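Local coordinates for protein-tyrosine-phosphatase PTP1 (Arabidopsis thaliana, PDB 6KRW) that dephosphorylates phosphotyrosine in proteins, including the MAP kinase MPK6 and, in vitro, MPK4, and together with MKP1 represses defence responses, at residues P157-N162 with N185-E190; I76-C81 with G88-S93; F151-G156 with L165-I170; Q127-I132 with L230-V235. All coordinates share one frame; numbering follows the deposited sequence.

Interaction 1: P157-N162 with N185-E190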
# COMPACT_ATOMS: atom_id res chain seq x y z
N PRO A 157 21.42 12.08 -11.67
CA PRO A 157 20.36 12.51 -10.76
C PRO A 157 19.06 12.82 -11.49
O PRO A 157 19.07 13.46 -12.52
CB PRO A 157 20.94 13.76 -10.10
CG PRO A 157 22.44 13.58 -10.20
CD PRO A 157 22.66 12.87 -11.52
N ARG A 158 17.95 12.32 -10.96
CA ARG A 158 16.61 12.56 -11.55
C ARG A 158 16.10 13.91 -11.08
O ARG A 158 16.32 14.29 -9.89
CB ARG A 158 15.64 11.45 -11.14
CG ARG A 158 15.96 10.08 -11.73
CD ARG A 158 15.73 10.04 -13.23
NE ARG A 158 14.34 10.24 -13.60
CZ ARG A 158 13.41 9.29 -13.59
NH1 ARG A 158 13.71 8.06 -13.20
NH2 ARG A 158 12.17 9.57 -13.96
N GLU A 159 15.41 14.62 -11.96
CA GLU A 159 14.77 15.90 -11.60
C GLU A 159 13.28 15.86 -11.93
O GLU A 159 12.90 15.30 -12.98
CB GLU A 159 15.44 17.06 -12.33
CG GLU A 159 16.83 17.35 -11.82
CD GLU A 159 17.27 18.75 -12.16
OE1 GLU A 159 18.14 19.28 -11.45
OE2 GLU A 159 16.70 19.32 -13.12
N PHE A 160 12.48 16.44 -11.04
CA PHE A 160 11.02 16.54 -11.25
C PHE A 160 10.62 17.96 -10.88
O PHE A 160 10.37 18.22 -9.70
CB PHE A 160 10.27 15.51 -10.41
CG PHE A 160 10.79 14.11 -10.57
CD1 PHE A 160 10.33 13.29 -11.59
CD2 PHE A 160 11.74 13.61 -9.69
CE1 PHE A 160 10.82 11.99 -11.74
CE2 PHE A 160 12.21 12.31 -9.82
CZ PHE A 160 11.74 11.50 -10.84
N GLY A 161 10.62 18.85 -11.87
CA GLY A 161 10.44 20.29 -11.63
C GLY A 161 11.41 20.77 -10.57
O GLY A 161 12.64 20.72 -10.81
N ASN A 162 10.88 21.14 -9.41
CA ASN A 162 11.66 21.73 -8.30
C ASN A 162 12.34 20.64 -7.47
O ASN A 162 13.05 20.99 -6.51
CB ASN A 162 10.74 22.58 -7.41
CG ASN A 162 11.50 23.54 -6.53
OD1 ASN A 162 12.61 23.94 -6.86
ND2 ASN A 162 10.90 23.92 -5.41
N ASN A 185 14.81 15.92 -2.39
CA ASN A 185 14.76 17.28 -1.81
C ASN A 185 14.39 18.28 -2.89
O ASN A 185 14.46 17.95 -4.09
CB ASN A 185 16.08 17.65 -1.13
CG ASN A 185 17.25 17.71 -2.09
OD1 ASN A 185 17.73 16.67 -2.56
ND2 ASN A 185 17.71 18.91 -2.39
N TYR A 186 14.02 19.48 -2.46
CA TYR A 186 13.90 20.65 -3.37
C TYR A 186 15.30 21.19 -3.68
O TYR A 186 16.24 20.98 -2.89
CB TYR A 186 13.04 21.75 -2.75
CG TYR A 186 11.66 21.30 -2.35
CD1 TYR A 186 10.74 20.88 -3.30
CD2 TYR A 186 11.26 21.34 -1.03
CE1 TYR A 186 9.47 20.48 -2.93
CE2 TYR A 186 9.99 20.95 -0.64
CZ TYR A 186 9.09 20.51 -1.60
OH TYR A 186 7.83 20.13 -1.22
N LYS A 187 15.42 21.92 -4.77
CA LYS A 187 16.74 22.46 -5.20
C LYS A 187 17.15 23.64 -4.32
O LYS A 187 18.35 23.93 -4.28
CB LYS A 187 16.71 22.80 -6.69
CG LYS A 187 16.54 21.57 -7.56
CD LYS A 187 16.25 21.88 -9.00
CE LYS A 187 15.74 20.67 -9.75
NZ LYS A 187 15.34 21.01 -11.13
N GLU A 188 16.21 24.30 -3.64
CA GLU A 188 16.60 25.34 -2.65
C GLU A 188 16.98 24.63 -1.35
O GLU A 188 16.08 24.16 -0.62
CB GLU A 188 15.50 26.40 -2.46
CG GLU A 188 14.17 25.89 -1.94
CD GLU A 188 13.15 25.52 -3.01
OE1 GLU A 188 13.58 25.28 -4.16
OE2 GLU A 188 11.94 25.45 -2.68
N THR A 189 18.28 24.54 -1.07
CA THR A 189 18.79 23.66 0.01
C THR A 189 18.63 24.35 1.36
O THR A 189 19.65 24.69 1.99
CB THR A 189 20.23 23.23 -0.29
OG1 THR A 189 21.09 24.37 -0.20
CG2 THR A 189 20.35 22.61 -1.67
N GLU A 190 17.38 24.53 1.79
CA GLU A 190 17.08 25.06 3.14
C GLU A 190 17.56 24.04 4.19
O GLU A 190 18.29 24.45 5.11
CB GLU A 190 15.59 25.32 3.29
CG GLU A 190 15.21 25.93 4.62
CD GLU A 190 13.71 25.96 4.89
OE1 GLU A 190 13.04 24.97 4.56
OE2 GLU A 190 13.23 26.98 5.42
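Lys-187 reaches across to 157-162 with its backbone nitrogen and with its ammonium group. Its extended side chain crosses that of Glu-159 at about a right angle, and NZ lands between two acceptors. The stronger is the backbone carbonyl of Gly-161, with NZ 2.7 Å from Gly-161 O and nearly in line with the C=O bond (171°). The second is the carboxylate of Glu-159: Lys-187 NZ and Glu-159 OE2 are 2.9 Å apart, a salt bridge whose hydrogen bond is weak. The backbone of the same lysine is used as well, Lys-187 N donating to Asn-162 O over 3.1 Å. That carbonyl also receives a CA-H...O contact from Tyr-186 CA at 3.3 Å, and it lies at the edge of the tyrosine ring, in its plane.

Asn-162 carries its CG anti to its own nitrogen (chi1 -162°), which sends the amide to Glu-188. Amide and carboxylate are nearly coplanar, 25° apart, and Asn-162 ND2 donates at 3.3 Å to Glu-188 OE1, which receives it on its syn lone pair; a weaker bond runs from the same nitrogen to OE2. The phenol of Tyr-186 turns elsewhere, to Glu-122 of helix 117-126.

In the fold, the contact lies at one edge of the central sheet. Strands 158-160 and 178-186 are not neighbours there, since 163-172 runs between them, and most of the contact is made just past their ends. One ammonium group is shared between a carbonyl and a carboxylate, and a neutral amide meets a second carboxylate, so this surface contact is joined by polar bonds rather than by apolar packing.

Interaction 2: I76-C81 with G88-S93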
# COMPACT_ATOMS: atom_id res chain seq x y z
N ILE A 76 -5.55 12.44 -0.79
CA ILE A 76 -4.38 13.23 -0.38
C ILE A 76 -4.29 14.48 -1.24
O ILE A 76 -4.34 14.40 -2.46
CB ILE A 76 -3.09 12.38 -0.52
CG1 ILE A 76 -3.20 11.06 0.25
CG2 ILE A 76 -1.88 13.19 -0.09
CD1 ILE A 76 -3.41 11.20 1.76
N VAL A 77 -4.19 15.64 -0.58
CA VAL A 77 -4.16 16.93 -1.27
C VAL A 77 -2.73 17.47 -1.26
O VAL A 77 -2.11 17.56 -0.20
CB VAL A 77 -5.12 17.90 -0.56
CG1 VAL A 77 -5.12 19.24 -1.24
CG2 VAL A 77 -6.52 17.33 -0.45
N LEU A 78 -2.28 17.90 -2.42
CA LEU A 78 -1.01 18.68 -2.52
C LEU A 78 -1.31 20.09 -2.01
O LEU A 78 -2.19 20.76 -2.57
CB LEU A 78 -0.51 18.70 -3.95
CG LEU A 78 -0.09 17.34 -4.51
CD1 LEU A 78 0.26 17.48 -5.97
CD2 LEU A 78 1.06 16.72 -3.72
N ASN A 79 -0.57 20.53 -1.00
CA ASN A 79 -0.75 21.85 -0.37
C ASN A 79 0.60 22.25 0.20
O ASN A 79 0.99 21.72 1.23
CB ASN A 79 -1.83 21.81 0.71
CG ASN A 79 -2.14 23.18 1.28
OD1 ASN A 79 -1.48 24.15 0.92
ND2 ASN A 79 -3.14 23.27 2.15
N PRO A 80 1.34 23.16 -0.45
CA PRO A 80 0.89 23.94 -1.60
C PRO A 80 0.83 23.17 -2.93
O PRO A 80 1.42 22.11 -3.05
CB PRO A 80 1.95 25.05 -1.72
CG PRO A 80 3.20 24.41 -1.17
CD PRO A 80 2.71 23.52 -0.05
N CYS A 81 0.11 23.72 -3.90
CA CYS A 81 -0.03 23.11 -5.24
C CYS A 81 0.05 24.21 -6.30
O CYS A 81 -0.43 25.32 -6.03
CB CYS A 81 -1.35 22.37 -5.37
SG CYS A 81 -1.60 21.67 -7.01
N GLY A 88 -5.26 20.58 -5.76
CA GLY A 88 -4.20 19.78 -5.13
C GLY A 88 -4.26 18.30 -5.49
O GLY A 88 -3.77 17.49 -4.71
N TYR A 89 -4.85 17.97 -6.63
CA TYR A 89 -5.26 16.58 -6.89
C TYR A 89 -4.06 15.67 -7.20
O TYR A 89 -3.23 15.95 -8.07
CB TYR A 89 -6.25 16.51 -8.06
CG TYR A 89 -6.65 15.10 -8.33
CD1 TYR A 89 -7.47 14.41 -7.46
CD2 TYR A 89 -6.10 14.39 -9.40
CE1 TYR A 89 -7.80 13.09 -7.66
CE2 TYR A 89 -6.41 13.05 -9.61
CZ TYR A 89 -7.25 12.39 -8.73
OH TYR A 89 -7.58 11.08 -8.88
N VAL A 90 -4.04 14.56 -6.50
CA VAL A 90 -3.22 13.37 -6.83
C VAL A 90 -4.09 12.14 -6.61
O VAL A 90 -4.94 12.13 -5.69
CB VAL A 90 -1.92 13.38 -6.03
CG1 VAL A 90 -2.13 13.46 -4.55
CG2 VAL A 90 -1.06 12.16 -6.36
N ASN A 91 -3.93 11.12 -7.43
CA ASN A 91 -4.70 9.87 -7.30
C ASN A 91 -4.12 9.08 -6.13
O ASN A 91 -3.24 8.23 -6.34
CB ASN A 91 -4.79 9.12 -8.61
CG ASN A 91 -5.80 8.00 -8.55
OD1 ASN A 91 -5.89 7.28 -7.55
ND2 ASN A 91 -6.55 7.84 -9.63
N ALA A 92 -4.56 9.38 -4.92
CA ALA A 92 -3.95 8.83 -3.70
C ALA A 92 -4.97 8.95 -2.57
O ALA A 92 -5.66 10.01 -2.51
CB ALA A 92 -2.69 9.57 -3.34
N SER A 93 -5.06 7.92 -1.77
CA SER A 93 -6.07 7.80 -0.69
C SER A 93 -5.40 7.52 0.64
O SER A 93 -4.49 6.67 0.71
CB SER A 93 -6.99 6.65 -1.01
OG SER A 93 -7.62 6.81 -2.25
O HOH W 1 -6.17 14.32 -4.35
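Ile-76 and Gly-88 have the most surface buried here, and each takes part in one of the two direct backbone bonds. Ile-76 N donates to Ala-92 O at 3.0 Å. The isoleucine also lays CG1 on the methyl of Ala-92, with Ile-76 CG1 and Ala-92 CB 3.9 Å apart.

Gly-88 supplies the other acceptor. Leu-78 N donates to Gly-88 O over 2.8 Å in an almost straight bond (175°). The glycine CA also lies against sulfur, 3.7 Å from Cys-81 SG; it has a positive phi of 72°, and Leu-78 O and Val-77 CG1 crowd the side of its CA that faces 76-81.

These pairings bring the short strand 75-77 against 88-93, whose chain turns a corner at Asn-91 and goes on as strand 92-95, an outermost strand of the tyrosine phosphatase sheet. Between the two bonds a water substitutes for a direct one: it donates to Ile-76 O at 2.6 Å and accepts from Val-90 N at 3.0 Å. Val-90 CG1, set between its backbone nitrogen and carbonyl carbon (chi1 56°), comes close to Ile-76 O. Met-123 of helix 117-126 packs on Ile-76, Leu-78 and Ala-92.

Interaction 3: F151-G156 with L165-I170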
# COMPACT_ATOMS: atom_id res chain seq x y z
N PHE A 151 11.95 6.51 -10.35
CA PHE A 151 12.93 6.29 -9.25
C PHE A 151 14.32 5.86 -9.73
O PHE A 151 15.26 5.96 -8.92
CB PHE A 151 12.39 5.30 -8.23
CG PHE A 151 11.99 3.98 -8.84
CD1 PHE A 151 10.69 3.78 -9.27
CD2 PHE A 151 12.89 2.93 -8.95
CE1 PHE A 151 10.29 2.57 -9.82
CE2 PHE A 151 12.49 1.72 -9.50
CZ PHE A 151 11.20 1.55 -9.95
N GLN A 152 14.51 5.37 -10.95
CA GLN A 152 15.85 4.90 -11.37
C GLN A 152 16.68 6.09 -11.84
O GLN A 152 16.16 6.93 -12.57
CB GLN A 152 15.69 3.85 -12.46
CG GLN A 152 15.01 2.57 -11.97
CD GLN A 152 15.11 1.46 -12.98
OE1 GLN A 152 15.85 0.49 -12.80
NE2 GLN A 152 14.38 1.60 -14.08
N ASP A 153 17.94 6.16 -11.41
CA ASP A 153 18.84 7.29 -11.76
C ASP A 153 20.16 6.75 -12.31
O ASP A 153 21.23 7.31 -11.97
CB ASP A 153 19.03 8.22 -10.56
CG ASP A 153 19.95 7.67 -9.48
OD1 ASP A 153 20.08 6.43 -9.39
OD2 ASP A 153 20.53 8.48 -8.74
N GLU A 154 20.09 5.73 -13.17
CA GLU A 154 21.33 5.13 -13.73
C GLU A 154 22.02 6.12 -14.67
O GLU A 154 23.26 6.08 -14.74
CB GLU A 154 21.02 3.80 -14.42
CG GLU A 154 20.13 2.91 -13.58
CD GLU A 154 20.66 1.50 -13.36
OE1 GLU A 154 20.20 0.83 -12.41
OE2 GLU A 154 21.54 1.08 -14.14
N ASP A 155 21.27 7.00 -15.33
CA ASP A 155 21.87 8.03 -16.21
C ASP A 155 22.58 9.08 -15.36
O ASP A 155 23.74 9.42 -15.67
CB ASP A 155 20.82 8.69 -17.10
CG ASP A 155 20.55 7.92 -18.38
OD1 ASP A 155 21.54 7.58 -19.06
OD2 ASP A 155 19.37 7.65 -18.67
N GLY A 156 21.91 9.54 -14.31
CA GLY A 156 22.37 10.64 -13.45
C GLY A 156 21.22 11.08 -12.55
O GLY A 156 20.13 10.52 -12.63
N LEU A 165 16.11 13.90 -7.13
CA LEU A 165 16.15 12.54 -6.52
C LEU A 165 17.51 11.89 -6.77
O LEU A 165 18.01 11.95 -7.90
CB LEU A 165 15.03 11.71 -7.14
CG LEU A 165 14.86 10.29 -6.61
CD1 LEU A 165 14.36 10.29 -5.18
CD2 LEU A 165 13.92 9.50 -7.50
N THR A 166 18.05 11.24 -5.75
CA THR A 166 19.36 10.56 -5.81
C THR A 166 19.26 9.24 -5.05
O THR A 166 18.63 9.17 -4.00
CB THR A 166 20.45 11.48 -5.26
OG1 THR A 166 20.77 12.42 -6.29
CG2 THR A 166 21.69 10.72 -4.84
N THR A 167 19.96 8.23 -5.56
CA THR A 167 20.02 6.90 -4.91
C THR A 167 21.28 6.81 -4.05
O THR A 167 22.37 7.01 -4.59
CB THR A 167 19.97 5.81 -5.97
OG1 THR A 167 18.80 5.98 -6.77
CG2 THR A 167 19.98 4.44 -5.33
N LYS A 168 21.14 6.48 -2.77
CA LYS A 168 22.30 6.29 -1.88
C LYS A 168 22.85 4.88 -2.05
O LYS A 168 24.05 4.72 -2.03
CB LYS A 168 21.93 6.58 -0.43
CG LYS A 168 21.37 7.97 -0.19
CD LYS A 168 21.29 8.33 1.28
CE LYS A 168 20.23 9.38 1.54
NZ LYS A 168 20.39 10.02 2.87
N TRP A 169 21.97 3.89 -2.20
CA TRP A 169 22.37 2.50 -2.48
C TRP A 169 21.18 1.68 -2.96
O TRP A 169 20.01 2.06 -2.75
CB TRP A 169 23.04 1.87 -1.25
CG TRP A 169 22.32 1.96 0.05
CD1 TRP A 169 22.63 2.76 1.11
CD2 TRP A 169 21.20 1.16 0.46
NE1 TRP A 169 21.76 2.53 2.14
CE2 TRP A 169 20.87 1.55 1.77
CE3 TRP A 169 20.43 0.16 -0.16
CZ2 TRP A 169 19.82 0.98 2.48
CZ3 TRP A 169 19.37 -0.39 0.53
CH2 TRP A 169 19.09 0.00 1.84
N ILE A 170 21.46 0.58 -3.62
CA ILE A 170 20.49 -0.45 -4.06
C ILE A 170 20.98 -1.78 -3.53
O ILE A 170 22.19 -2.08 -3.67
CB ILE A 170 20.38 -0.47 -5.59
CG1 ILE A 170 20.15 0.92 -6.18
CG2 ILE A 170 19.37 -1.49 -6.08
CD1 ILE A 170 20.24 0.98 -7.69
O HOH W 2 17.16 4.43 -7.86
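Asp-153 points its carboxylate at Thr-167 and meets both the hydroxyl and the backbone nitrogen of that residue. Its CG stands between the backbone nitrogen and the carbonyl carbon (chi1 75°), a rotamer that swings the two oxygens across to the strand. Thr-167 N donates to Asp-153 OD2 at 3.2 Å, approaching from above the carboxylate plane, 50° out of it. The other oxygen, Asp-153 OD1, is 3.0 Å from Thr-167 OG1, at best a weak bond.

The threonine places this hydroxyl through its own torsion: at chi1 -55° OG1 is anti to the carbonyl carbon and turns to the loop, while CG2 is anti to the nitrogen. A water joins the group, 2.5 Å from Thr-167 OG1 and donating to Phe-151 O over 2.7 Å. Leu-165 brings its CD2 branch to 3.8 Å from Phe-151 CA. The ring of Phe-151 leads away from the strand and meets His-198.

Arg-158 takes up Gln-152 O, so the loop is also held by the following strand. Taken together, this is a loop-to-strand contact at the edge of the twisted phosphatase sheet: the connection leading into strand 158-160 folds against strand 163-172, just before the classic beta bulge where Lys-168 and Trp-169 both face Asn-181.

Interaction 4: Q127-I132 with L230-V235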
# COMPACT_ATOMS: atom_id res chain seq x y z
N GLN A 127 4.07 14.83 2.80
CA GLN A 127 3.54 13.87 3.80
C GLN A 127 4.68 13.19 4.57
O GLN A 127 4.41 12.40 5.46
CB GLN A 127 2.68 12.84 3.08
CG GLN A 127 1.45 13.43 2.38
CD GLN A 127 0.55 14.19 3.31
OE1 GLN A 127 0.44 13.85 4.49
NE2 GLN A 127 -0.09 15.23 2.78
N HIS A 128 5.93 13.53 4.26
CA HIS A 128 7.17 12.93 4.87
C HIS A 128 7.04 11.41 4.99
O HIS A 128 7.25 10.83 6.08
CB HIS A 128 7.52 13.62 6.20
CG HIS A 128 6.45 13.67 7.23
ND1 HIS A 128 6.17 12.60 8.05
CD2 HIS A 128 5.53 14.62 7.53
CE1 HIS A 128 5.13 12.89 8.82
NE2 HIS A 128 4.75 14.13 8.54
N CYS A 129 6.71 10.76 3.87
CA CYS A 129 6.52 9.29 3.83
C CYS A 129 7.88 8.61 3.94
O CYS A 129 8.72 8.89 3.11
CB CYS A 129 5.86 8.85 2.53
SG CYS A 129 4.22 9.58 2.33
N PRO A 130 8.12 7.75 4.94
CA PRO A 130 9.44 7.12 5.07
C PRO A 130 9.69 5.93 4.14
O PRO A 130 10.86 5.54 3.96
CB PRO A 130 9.44 6.68 6.54
CG PRO A 130 8.00 6.39 6.84
CD PRO A 130 7.26 7.51 6.11
N ILE A 131 8.61 5.36 3.59
CA ILE A 131 8.64 4.05 2.87
C ILE A 131 7.77 4.19 1.63
O ILE A 131 6.65 4.69 1.75
CB ILE A 131 8.11 2.90 3.75
CG1 ILE A 131 8.93 2.76 5.05
CG2 ILE A 131 8.02 1.59 2.98
CD1 ILE A 131 10.32 2.32 4.88
N ILE A 132 8.20 3.60 0.54
CA ILE A 132 7.39 3.27 -0.65
C ILE A 132 7.45 1.77 -0.88
O ILE A 132 8.54 1.23 -1.04
CB ILE A 132 7.85 4.04 -1.88
CG1 ILE A 132 7.77 5.55 -1.68
CG2 ILE A 132 7.07 3.59 -3.09
CD1 ILE A 132 8.55 6.35 -2.72
N LEU A 230 6.42 8.16 12.00
CA LEU A 230 7.37 8.77 11.01
C LEU A 230 6.59 9.28 9.80
O LEU A 230 7.07 10.20 9.12
CB LEU A 230 8.38 7.73 10.54
CG LEU A 230 9.81 7.84 11.05
CD1 LEU A 230 9.84 7.78 12.56
CD2 LEU A 230 10.61 6.72 10.41
N GLY A 231 5.45 8.67 9.51
CA GLY A 231 4.60 9.14 8.41
C GLY A 231 3.92 7.97 7.72
O GLY A 231 4.17 6.81 8.03
N PRO A 232 2.98 8.26 6.79
CA PRO A 232 2.29 7.22 6.06
C PRO A 232 3.25 6.38 5.20
O PRO A 232 4.20 6.90 4.66
CB PRO A 232 1.27 7.96 5.18
CG PRO A 232 1.21 9.36 5.75
CD PRO A 232 2.58 9.61 6.37
N ILE A 233 2.95 5.10 5.10
CA ILE A 233 3.64 4.18 4.16
C ILE A 233 2.92 4.26 2.82
O ILE A 233 1.73 3.96 2.76
CB ILE A 233 3.65 2.74 4.69
CG1 ILE A 233 4.48 2.65 5.97
CG2 ILE A 233 4.09 1.76 3.62
CD1 ILE A 233 4.34 1.35 6.67
N ILE A 234 3.63 4.67 1.79
CA ILE A 234 3.08 4.62 0.42
C ILE A 234 3.03 3.18 -0.04
O ILE A 234 4.03 2.50 0.07
CB ILE A 234 3.84 5.55 -0.53
CG1 ILE A 234 3.59 7.01 -0.17
CG2 ILE A 234 3.45 5.26 -1.95
CD1 ILE A 234 4.53 7.98 -0.87
N VAL A 235 1.91 2.75 -0.55
CA VAL A 235 1.76 1.42 -1.18
C VAL A 235 1.15 1.62 -2.54
O VAL A 235 0.11 2.31 -2.64
CB VAL A 235 0.98 0.40 -0.35
CG1 VAL A 235 1.01 -0.97 -1.00
CG2 VAL A 235 1.45 0.34 1.09
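Two parallel strands meet here at the centre of the phosphatase sheet: 131-134 and 233-236 are neighbours, and the second leads directly into the loop carrying the catalytic Cys-237. The pairing is firm at Ile-132 and Ile-234, whose CA atoms are 4.6 Å apart. Ile-234 N donates to Ile-131 O over 3.0 Å.

Side chains follow the alternation of the strands. Ile-132 and Ile-234 lie side by side and point the same way, with Ile-132 CG1 4.1 Å from Ile-234 CB; Phe-120 of helix 117-126 packs on both. Ile-131 and Ile-233 are likewise side by side on the other face, at least in one of the two conformers of Ile-233. Cys-129 adds sulfur to the first group: with SG anti to the carbonyl carbon (chi1 -61°), it rests 3.6 Å from Ile-234 CD1.

Ahead of the strands the chains touch through turns. His-128, where helix 117-126 ends in a Schellman motif, turns its ring so that ND1 donates to Leu-230 O at 2.8 Å, the oxygen lying only 9° from the ring plane. Gly-231 packs its CA against the turn at His-128. Pro-130 CG packs against Leu-230 CB at 4.0 Å, while Pro-130 CD sits 3.4 Å from Pro-232 O.

That last oxygen is buried with no hydrogen-bond partner, having CH groups such as Cys-129 CA around it. The chemistry therefore changes along the contact: a histidine-to-carbonyl bond at the exposed end gives way to aliphatic packing and backbone pairing near the active-site loop.

Overall arrangement
All four contacts reach one mixed sheet, at different depths. Interaction 4 is its core, aliphatic and backbone-paired, with its centre about 10 Å from that of the chain. Interaction 2, also buried, joins an outlying strand to the sheet through backbone bonds and a bridging water, and packs lightly on interaction 4 where Ile-76 meets Gln-127. Interactions 1 and 3 share the far edge: their segments alternate along the chain, both are nested inside the loop that interaction 4 closes, and Arg-158 links them. There charged and polar side chains do the work, a lysine between acceptors in interaction 1, which lies at the surface, and a carboxylate on a threonine in the partly buried interaction 3.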